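Local coordinates for protein ADP compounds hydrolase NudE (Escherichia coli, PDB 1VHZ) that hydrolyses ADP-ribose, NADH and diadenosine polyphosphates such as Ap3A and Ap2A with magnesium or other divalent cations, acting as a homodimeric Nudix hydrolase, at residues Thr72-Ile84 with Asp163-Leu175. Residues are numbered along the deposited sequence; the frame is centred on the assembly and turned at random.
Sequences TESYELGFSKGLI and DPDFNEARNVSAL
Phe166 turns its edge toward the face of Phe79 in an offset edge-to-face pair, the planes 83° apart and CE2 of Phe166 3.9 Å from CE1 of Phe79. Asn171 CB lies over one face of the Phe166 ring, with Asn167 OD1 and Leu175 CB at its edge, in plane; Asn171 O sits at the edge of Phe79, and Ala174 CB packs against the Phe79 ring. The guanidinium of Arg170 carries Lys81 CD over one face and, at its edge, the carboxylate of Glu168, which forms a salt bridge from OE2 to NE and caps the helix that follows. In this Nudix fold, loop 163-168 lies against strand 74-78, while the first turns of helix 169-184 meet Phe79 and Lys81, just ahead of the Nudix box. The backbones also meet directly: Leu77 N donates to Asp165 O at 2.9 Å, and Leu77 O receives the CA-H of Phe166. Lys81 illustrates how one ammonium can tie two segments: bent at its end (chi4 86°), it brings NZ to 2.7 Å from Asn171 OD1 and 2.8 Å from Phe79 O. Shortened to an alanine, this side chain would probably leave Asn171 OD1 and Phe79 O without the ammonium they share and take the methylene packing from the Arg170 guanidinium. The Asn171 amide is also fixed from its other end, where ND2 donates to Phe166 O at 3.2 Å. Water 4 links Glu76 OE2 to Asp165 O.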
ATOM      1  N   THR A  72     -13.339  -6.174  -0.447  1.00 18.00           N
ATOM      2  CA  THR A  72     -14.195  -5.504   0.518  1.00 19.51           C
ATOM      3  C   THR A  72     -15.650  -5.516   0.071  1.00 21.81           C
ATOM      4  O   THR A  72     -16.519  -5.011   0.783  1.00 24.39           O
ATOM      5  CB  THR A  72     -13.781  -4.016   0.683  1.00 24.25           C
ATOM      6  OG1 THR A  72     -13.646  -3.446  -0.632  1.00 25.99           O
ATOM      7  CG2 THR A  72     -12.450  -3.892   1.411  1.00 14.20           C
ATOM      8  N   GLU A  73     -15.925  -6.007  -1.135  1.00 21.61           N
ATOM      9  CA  GLU A  73     -17.276  -6.012  -1.671  1.00 24.00           C
ATOM     10  C   GLU A  73     -17.881  -4.610  -1.637  1.00 23.15           C
ATOM     11  O   GLU A  73     -18.949  -4.384  -1.076  1.00 25.40           O
ATOM     12  CB  GLU A  73     -18.216  -6.975  -0.965  1.00 16.29           C
ATOM     13  CG  GLU A  73     -17.875  -8.433  -1.198  1.00 26.59           C
ATOM     14  CD  GLU A  73     -18.554  -9.350  -0.192  1.00 27.52           C
ATOM     15  OE1 GLU A  73     -19.661  -9.025   0.285  1.00 33.06           O
ATOM     16  OE2 GLU A  73     -17.956 -10.406   0.082  1.00 26.51           O
ATOM     17  N   SER A  74     -17.194  -3.682  -2.282  1.00 22.16           N
ATOM     18  CA  SER A  74     -17.669  -2.303  -2.331  1.00 21.79           C
ATOM     19  C   SER A  74     -17.023  -1.621  -3.535  1.00 20.20           C
ATOM     20  O   SER A  74     -16.137  -2.192  -4.169  1.00 20.30           O
ATOM     21  CB  SER A  74     -17.252  -1.560  -1.045  1.00 18.90           C
ATOM     22  OG  SER A  74     -15.832  -1.655  -0.901  1.00 21.27           O
ATOM     23  N   TYR A  75     -17.447  -0.396  -3.792  1.00 19.48           N
ATOM     24  CA  TYR A  75     -16.906   0.369  -4.892  1.00 18.35           C
ATOM     25  C   TYR A  75     -15.831   1.303  -4.362  1.00 21.92           C
ATOM     26  O   TYR A  75     -16.072   2.011  -3.384  1.00 20.65           O
ATOM     27  CB  TYR A  75     -18.004   1.156  -5.612  1.00 18.26           C
ATOM     28  CG  TYR A  75     -18.741   0.275  -6.599  1.00 20.51           C
ATOM     29  CD1 TYR A  75     -19.913  -0.379  -6.248  1.00 15.82           C
ATOM     30  CD2 TYR A  75     -18.215   0.078  -7.878  1.00 15.69           C
ATOM     31  CE1 TYR A  75     -20.566  -1.180  -7.164  1.00 18.49           C
ATOM     32  CE2 TYR A  75     -18.854  -0.732  -8.782  1.00 15.29           C
ATOM     33  CZ  TYR A  75     -20.027  -1.370  -8.420  1.00 20.33           C
ATOM     34  OH  TYR A  75     -20.666  -2.187  -9.332  1.00 18.95           O
ATOM     35  N   GLU A  76     -14.631   1.246  -4.963  1.00 18.84           N
ATOM     36  CA  GLU A  76     -13.636   2.205  -4.460  1.00 19.88           C
ATOM     37  C   GLU A  76     -13.690   3.444  -5.350  1.00 20.82           C
ATOM     38  O   GLU A  76     -14.358   3.414  -6.388  1.00 19.23           O
ATOM     39  CB  GLU A  76     -12.295   1.604  -4.238  1.00 26.42           C
ATOM     40  CG  GLU A  76     -11.421   1.080  -5.282  1.00 33.44           C
ATOM     41  CD  GLU A  76     -10.086   0.495  -4.864  1.00 34.80           C
ATOM     42  OE1 GLU A  76      -9.806  -0.642  -5.314  1.00 32.72           O
ATOM     43  OE2 GLU A  76      -9.276   1.140  -4.161  1.00 27.74           O
ATOM     44  N   LEU A  77     -13.230   4.566  -4.841  1.00 17.61           N
ATOM     45  CA  LEU A  77     -13.150   5.820  -5.562  1.00 17.49           C
ATOM     46  C   LEU A  77     -11.629   6.079  -5.670  1.00 21.77           C
ATOM     47  O   LEU A  77     -10.960   6.022  -4.620  1.00 24.22           O
ATOM     48  CB  LEU A  77     -13.769   6.995  -4.822  1.00 12.00           C
ATOM     49  CG  LEU A  77     -13.486   8.384  -5.426  1.00 21.25           C
ATOM     50  CD1 LEU A  77     -14.068   8.495  -6.830  1.00 11.90           C
ATOM     51  CD2 LEU A  77     -14.046   9.496  -4.541  1.00 14.65           C
ATOM     52  N   GLY A  78     -11.095   6.232  -6.867  1.00 19.59           N
ATOM     53  CA  GLY A  78      -9.650   6.443  -6.933  1.00 19.63           C
ATOM     54  C   GLY A  78      -9.112   6.586  -8.342  1.00 16.25           C
ATOM     55  O   GLY A  78      -9.830   6.889  -9.282  1.00 16.99           O
ATOM     56  N   PHE A  79      -7.806   6.392  -8.451  1.00 15.23           N
ATOM     57  CA  PHE A  79      -7.101   6.518  -9.707  1.00 15.02           C
ATOM     58  C   PHE A  79      -7.081   5.202 -10.478  1.00 14.92           C
ATOM     59  O   PHE A  79      -7.053   4.114  -9.910  1.00 15.77           O
ATOM     60  CB  PHE A  79      -5.673   7.022  -9.467  1.00  6.54           C
ATOM     61  CG  PHE A  79      -5.647   8.314  -8.687  1.00 16.83           C
ATOM     62  CD1 PHE A  79      -5.078   8.371  -7.428  1.00 14.63           C
ATOM     63  CD2 PHE A  79      -6.223   9.465  -9.217  1.00 12.69           C
ATOM     64  CE1 PHE A  79      -5.055   9.564  -6.716  1.00 21.21           C
ATOM     65  CE2 PHE A  79      -6.209  10.651  -8.511  1.00 12.72           C
ATOM     66  CZ  PHE A  79      -5.621  10.710  -7.257  1.00 15.25           C
ATOM     67  N   SER A  80      -7.143   5.347 -11.780  1.00 13.49           N
ATOM     68  CA  SER A  80      -7.110   4.214 -12.717  1.00 15.12           C
ATOM     69  C   SER A  80      -5.802   3.479 -12.555  1.00 14.49           C
ATOM     70  O   SER A  80      -4.723   4.062 -12.359  1.00 15.68           O
ATOM     71  CB  SER A  80      -7.377   4.821 -14.111  1.00 17.72           C
ATOM     72  OG  SER A  80      -6.662   4.118 -15.101  1.00 42.59           O
ATOM     73  N   LYS A  81      -5.828   2.162 -12.505  1.00 13.12           N
ATOM     74  CA  LYS A  81      -4.679   1.311 -12.293  1.00 14.18           C
ATOM     75  C   LYS A  81      -4.724   0.101 -13.224  1.00 18.07           C
ATOM     76  O   LYS A  81      -5.815  -0.403 -13.516  1.00 16.59           O
ATOM     77  CB  LYS A  81      -4.748   0.721 -10.844  1.00 20.96           C
ATOM     78  CG  LYS A  81      -4.612   1.737  -9.746  1.00 30.76           C
ATOM     79  CD  LYS A  81      -4.964   1.278  -8.354  1.00 27.50           C
ATOM     80  CE  LYS A  81      -5.118   2.450  -7.387  1.00 33.44           C
ATOM     81  NZ  LYS A  81      -6.485   3.072  -7.362  1.00 13.36           N
ATOM     82  N   GLY A  82      -3.561  -0.418 -13.572  1.00 19.50           N
ATOM     83  CA  GLY A  82      -3.479  -1.604 -14.423  1.00 18.20           C
ATOM     84  C   GLY A  82      -2.052  -2.156 -14.399  1.00 20.01           C
ATOM     85  O   GLY A  82      -1.168  -1.666 -13.704  1.00 22.00           O
ATOM     86  N   LEU A  83      -1.822  -3.185 -15.197  1.00 20.09           N
ATOM     87  CA  LEU A  83      -0.531  -3.808 -15.302  1.00 20.37           C
ATOM     88  C   LEU A  83       0.229  -3.342 -16.540  1.00 19.99           C
ATOM     89  O   LEU A  83      -0.349  -2.988 -17.557  1.00 19.68           O
ATOM     90  CB  LEU A  83      -0.706  -5.339 -15.374  1.00 15.71           C
ATOM     91  CG  LEU A  83      -1.341  -5.969 -14.136  1.00 23.53           C
ATOM     92  CD1 LEU A  83      -1.544  -7.472 -14.352  1.00 24.37           C
ATOM     93  CD2 LEU A  83      -0.471  -5.717 -12.915  1.00 22.50           C
ATOM     94  N   ILE A  84       1.551  -3.321 -16.404  1.00 19.54           N
ATOM     95  CA  ILE A  84       2.408  -2.968 -17.548  1.00 19.55           C
ATOM     96  C   ILE A  84       2.624  -4.255 -18.345  1.00 18.36           C
ATOM     97  O   ILE A  84       3.104  -5.224 -17.741  1.00 19.62           O
ATOM     98  CB  ILE A  84       3.764  -2.437 -17.044  1.00 16.95           C
ATOM     99  CG1 ILE A  84       3.518  -1.144 -16.248  1.00 14.03           C
ATOM    100  CG2 ILE A  84       4.720  -2.265 -18.216  1.00 10.79           C
ATOM    101  CD1 ILE A  84       4.768  -0.420 -15.790  1.00 14.40           C
ATOM    102  N   ASP A 163     -13.053  10.745   2.290  1.00 14.85           N
ATOM    103  CA  ASP A 163     -13.877   9.668   1.725  1.00 15.60           C
ATOM    104  C   ASP A 163     -13.215   8.322   1.962  1.00 16.66           C
ATOM    105  O   ASP A 163     -12.206   7.987   1.332  1.00 20.94           O
ATOM    106  CB  ASP A 163     -14.085   9.872   0.219  1.00  9.40           C
ATOM    107  CG  ASP A 163     -15.100   8.923  -0.363  1.00 15.11           C
ATOM    108  OD1 ASP A 163     -15.556   9.190  -1.498  1.00 27.30           O
ATOM    109  OD2 ASP A 163     -15.469   7.912   0.286  1.00 14.00           O
ATOM    110  N   PRO A 164     -13.782   7.490   2.824  1.00 17.59           N
ATOM    111  CA  PRO A 164     -13.257   6.166   3.103  1.00 15.05           C
ATOM    112  C   PRO A 164     -13.093   5.305   1.866  1.00 15.67           C
ATOM    113  O   PRO A 164     -12.212   4.427   1.846  1.00 14.07           O
ATOM    114  CB  PRO A 164     -14.261   5.559   4.091  1.00 13.26           C
ATOM    115  CG  PRO A 164     -14.870   6.766   4.738  1.00 15.12           C
ATOM    116  CD  PRO A 164     -15.009   7.780   3.622  1.00 13.43           C
ATOM    117  N   ASP A 165     -13.880   5.494   0.805  1.00 12.21           N
ATOM    118  CA  ASP A 165     -13.779   4.736  -0.428  1.00 11.34           C
ATOM    119  C   ASP A 165     -12.492   5.019  -1.205  1.00 11.69           C
ATOM    120  O   ASP A 165     -12.152   4.295  -2.153  1.00 13.39           O
ATOM    121  CB  ASP A 165     -14.948   5.077  -1.380  1.00 18.01           C
ATOM    122  CG  ASP A 165     -16.287   4.589  -0.843  1.00 22.74           C
ATOM    123  OD1 ASP A 165     -17.321   5.173  -1.227  1.00 16.45           O
ATOM    124  OD2 ASP A 165     -16.288   3.627  -0.052  1.00 21.99           O
ATOM    125  N   PHE A 166     -11.879   6.157  -0.941  1.00  7.55           N
ATOM    126  CA  PHE A 166     -10.651   6.578  -1.544  1.00 14.82           C
ATOM    127  C   PHE A 166      -9.437   6.244  -0.678  1.00 13.71           C
ATOM    128  O   PHE A 166      -8.352   6.085  -1.219  1.00 13.76           O
ATOM    129  CB  PHE A 166     -10.666   8.122  -1.741  1.00 10.74           C
ATOM    130  CG  PHE A 166      -9.353   8.670  -2.247  1.00 13.69           C
ATOM    131  CD1 PHE A 166      -8.398   9.145  -1.371  1.00 11.65           C
ATOM    132  CD2 PHE A 166      -9.081   8.709  -3.612  1.00  7.10           C
ATOM    133  CE1 PHE A 166      -7.195   9.666  -1.823  1.00 14.46           C
ATOM    134  CE2 PHE A 166      -7.883   9.226  -4.074  1.00 14.89           C
ATOM    135  CZ  PHE A 166      -6.930   9.702  -3.174  1.00 11.80           C
ATOM    136  N   ASN A 167      -9.603   6.189   0.648  1.00 14.38           N
ATOM    137  CA  ASN A 167      -8.481   6.000   1.556  1.00 13.66           C
ATOM    138  C   ASN A 167      -7.774   4.666   1.522  1.00 16.90           C
ATOM    139  O   ASN A 167      -7.861   3.848   2.431  1.00 18.88           O
ATOM    140  CB  ASN A 167      -8.883   6.420   2.986  1.00 13.83           C
ATOM    141  CG  ASN A 167      -9.077   7.935   3.041  1.00 14.37           C
ATOM    142  OD1 ASN A 167      -8.558   8.682   2.212  1.00 15.65           O
ATOM    143  ND2 ASN A 167      -9.843   8.436   3.987  1.00 10.97           N
ATOM    144  N   GLU A 168      -7.026   4.437   0.459  1.00 17.19           N
ATOM    145  CA  GLU A 168      -6.234   3.246   0.179  1.00 16.26           C
ATOM    146  C   GLU A 168      -4.789   3.720   0.028  1.00 16.18           C
ATOM    147  O   GLU A 168      -4.560   4.765  -0.591  1.00 10.30           O
ATOM    148  CB  GLU A 168      -6.794   2.537  -1.043  1.00 12.68           C
ATOM    149  CG  GLU A 168      -6.138   1.215  -1.381  1.00 14.16           C
ATOM    150  CD  GLU A 168      -4.871   1.373  -2.198  1.00 15.32           C
ATOM    151  OE1 GLU A 168      -4.681   2.451  -2.805  1.00 23.50           O
ATOM    152  OE2 GLU A 168      -4.073   0.421  -2.251  1.00 21.32           O
ATOM    153  N   ALA A 169      -3.819   2.998   0.580  1.00 15.36           N
ATOM    154  CA  ALA A 169      -2.433   3.437   0.583  1.00 15.25           C
ATOM    155  C   ALA A 169      -1.848   3.912  -0.726  1.00 13.80           C
ATOM    156  O   ALA A 169      -1.042   4.877  -0.690  1.00 15.37           O
ATOM    157  CB  ALA A 169      -1.493   2.410   1.227  1.00  7.32           C
ATOM    158  N   ARG A 170      -2.124   3.270  -1.837  1.00 12.92           N
ATOM    159  CA  ARG A 170      -1.581   3.688  -3.136  1.00 14.35           C
ATOM    160  C   ARG A 170      -2.265   4.965  -3.610  1.00 16.85           C
ATOM    161  O   ARG A 170      -1.568   5.850  -4.122  1.00 12.38           O
ATOM    162  CB  ARG A 170      -1.722   2.554  -4.154  1.00 13.32           C
ATOM    163  CG  ARG A 170      -0.831   1.356  -3.771  1.00 20.75           C
ATOM    164  CD  ARG A 170      -1.219   0.095  -4.567  1.00 13.81           C
ATOM    165  NE  ARG A 170      -2.649  -0.108  -4.570  1.00 22.01           N
ATOM    166  CZ  ARG A 170      -3.338  -0.947  -5.321  1.00 29.34           C
ATOM    167  NH1 ARG A 170      -4.670  -1.018  -5.235  1.00 24.29           N
ATOM    168  NH2 ARG A 170      -2.708  -1.719  -6.186  1.00 28.22           N
ATOM    169  N   ASN A 171      -3.588   5.077  -3.386  1.00 13.39           N
ATOM    170  CA  ASN A 171      -4.307   6.284  -3.757  1.00 14.19           C
ATOM    171  C   ASN A 171      -3.790   7.478  -2.950  1.00 11.09           C
ATOM    172  O   ASN A 171      -3.524   8.550  -3.502  1.00 12.60           O
ATOM    173  CB  ASN A 171      -5.834   6.204  -3.498  1.00  8.50           C
ATOM    174  CG  ASN A 171      -6.575   5.366  -4.520  1.00 16.47           C
ATOM    175  OD1 ASN A 171      -6.109   5.150  -5.647  1.00 14.84           O
ATOM    176  ND2 ASN A 171      -7.727   4.838  -4.127  1.00  5.06           N
ATOM    177  N   VAL A 172      -3.663   7.282  -1.639  1.00  8.89           N
ATOM    178  CA  VAL A 172      -3.205   8.388  -0.767  1.00  9.92           C
ATOM    179  C   VAL A 172      -1.787   8.806  -1.093  1.00 11.88           C
ATOM    180  O   VAL A 172      -1.482   9.992  -1.207  1.00 11.53           O
ATOM    181  CB  VAL A 172      -3.390   8.004   0.702  1.00 10.93           C
ATOM    182  CG1 VAL A 172      -2.728   8.977   1.657  1.00  8.71           C
ATOM    183  CG2 VAL A 172      -4.897   7.903   1.037  1.00  4.40           C
ATOM    184  N   SER A 173      -0.880   7.832  -1.287  1.00 12.30           N
ATOM    185  CA  SER A 173       0.490   8.144  -1.667  1.00 14.07           C
ATOM    186  C   SER A 173       0.501   8.973  -2.959  1.00 12.18           C
ATOM    187  O   SER A 173       1.168   9.994  -3.030  1.00 14.85           O
ATOM    188  CB  SER A 173       1.268   6.841  -1.992  1.00 11.13           C
ATOM    189  OG  SER A 173       1.513   6.124  -0.812  1.00 17.22           O
ATOM    190  N   ALA A 174      -0.261   8.514  -3.958  1.00 10.87           N
ATOM    191  CA  ALA A 174      -0.339   9.197  -5.232  1.00 15.25           C
ATOM    192  C   ALA A 174      -0.848  10.630  -5.079  1.00 16.13           C
ATOM    193  O   ALA A 174      -0.309  11.552  -5.685  1.00 18.37           O
ATOM    194  CB  ALA A 174      -1.242   8.444  -6.215  1.00  9.77           C
ATOM    195  N   LEU A 175      -1.928  10.795  -4.325  1.00 15.34           N
ATOM    196  CA  LEU A 175      -2.534  12.093  -4.102  1.00 14.95           C
ATOM    197  C   LEU A 175      -1.517  13.108  -3.585  1.00 15.65           C
ATOM    198  O   LEU A 175      -1.354  14.173  -4.158  1.00 12.61           O
ATOM    199  CB  LEU A 175      -3.675  11.943  -3.079  1.00 11.59           C
ATOM    200  CG  LEU A 175      -4.453  13.220  -2.806  1.00 14.41           C
ATOM    201  CD1 LEU A 175      -5.287  13.609  -4.024  1.00 12.48           C
ATOM    202  CD2 LEU A 175      -5.298  13.090  -1.549  1.00  8.03           C
TER
HETATM  203  O   HOH W   1     -14.913   0.980  -0.943  1.00 29.95           O
HETATM  204  O   HOH W   2     -18.651   3.503  -2.941  1.00 43.75           O
HETATM  205  O   HOH W   3      -7.684  -2.403  -5.235  1.00 23.96           O
HETATM  206  O   HOH W   4      -9.813   2.838  -2.206  1.00 25.13           O
HETATM  207  O   HOH W   5      -6.523   1.347  -4.923  1.00 32.43           O
HETATM  208  O   HOH W   6      -9.205   3.135  -6.218  1.00 18.19           O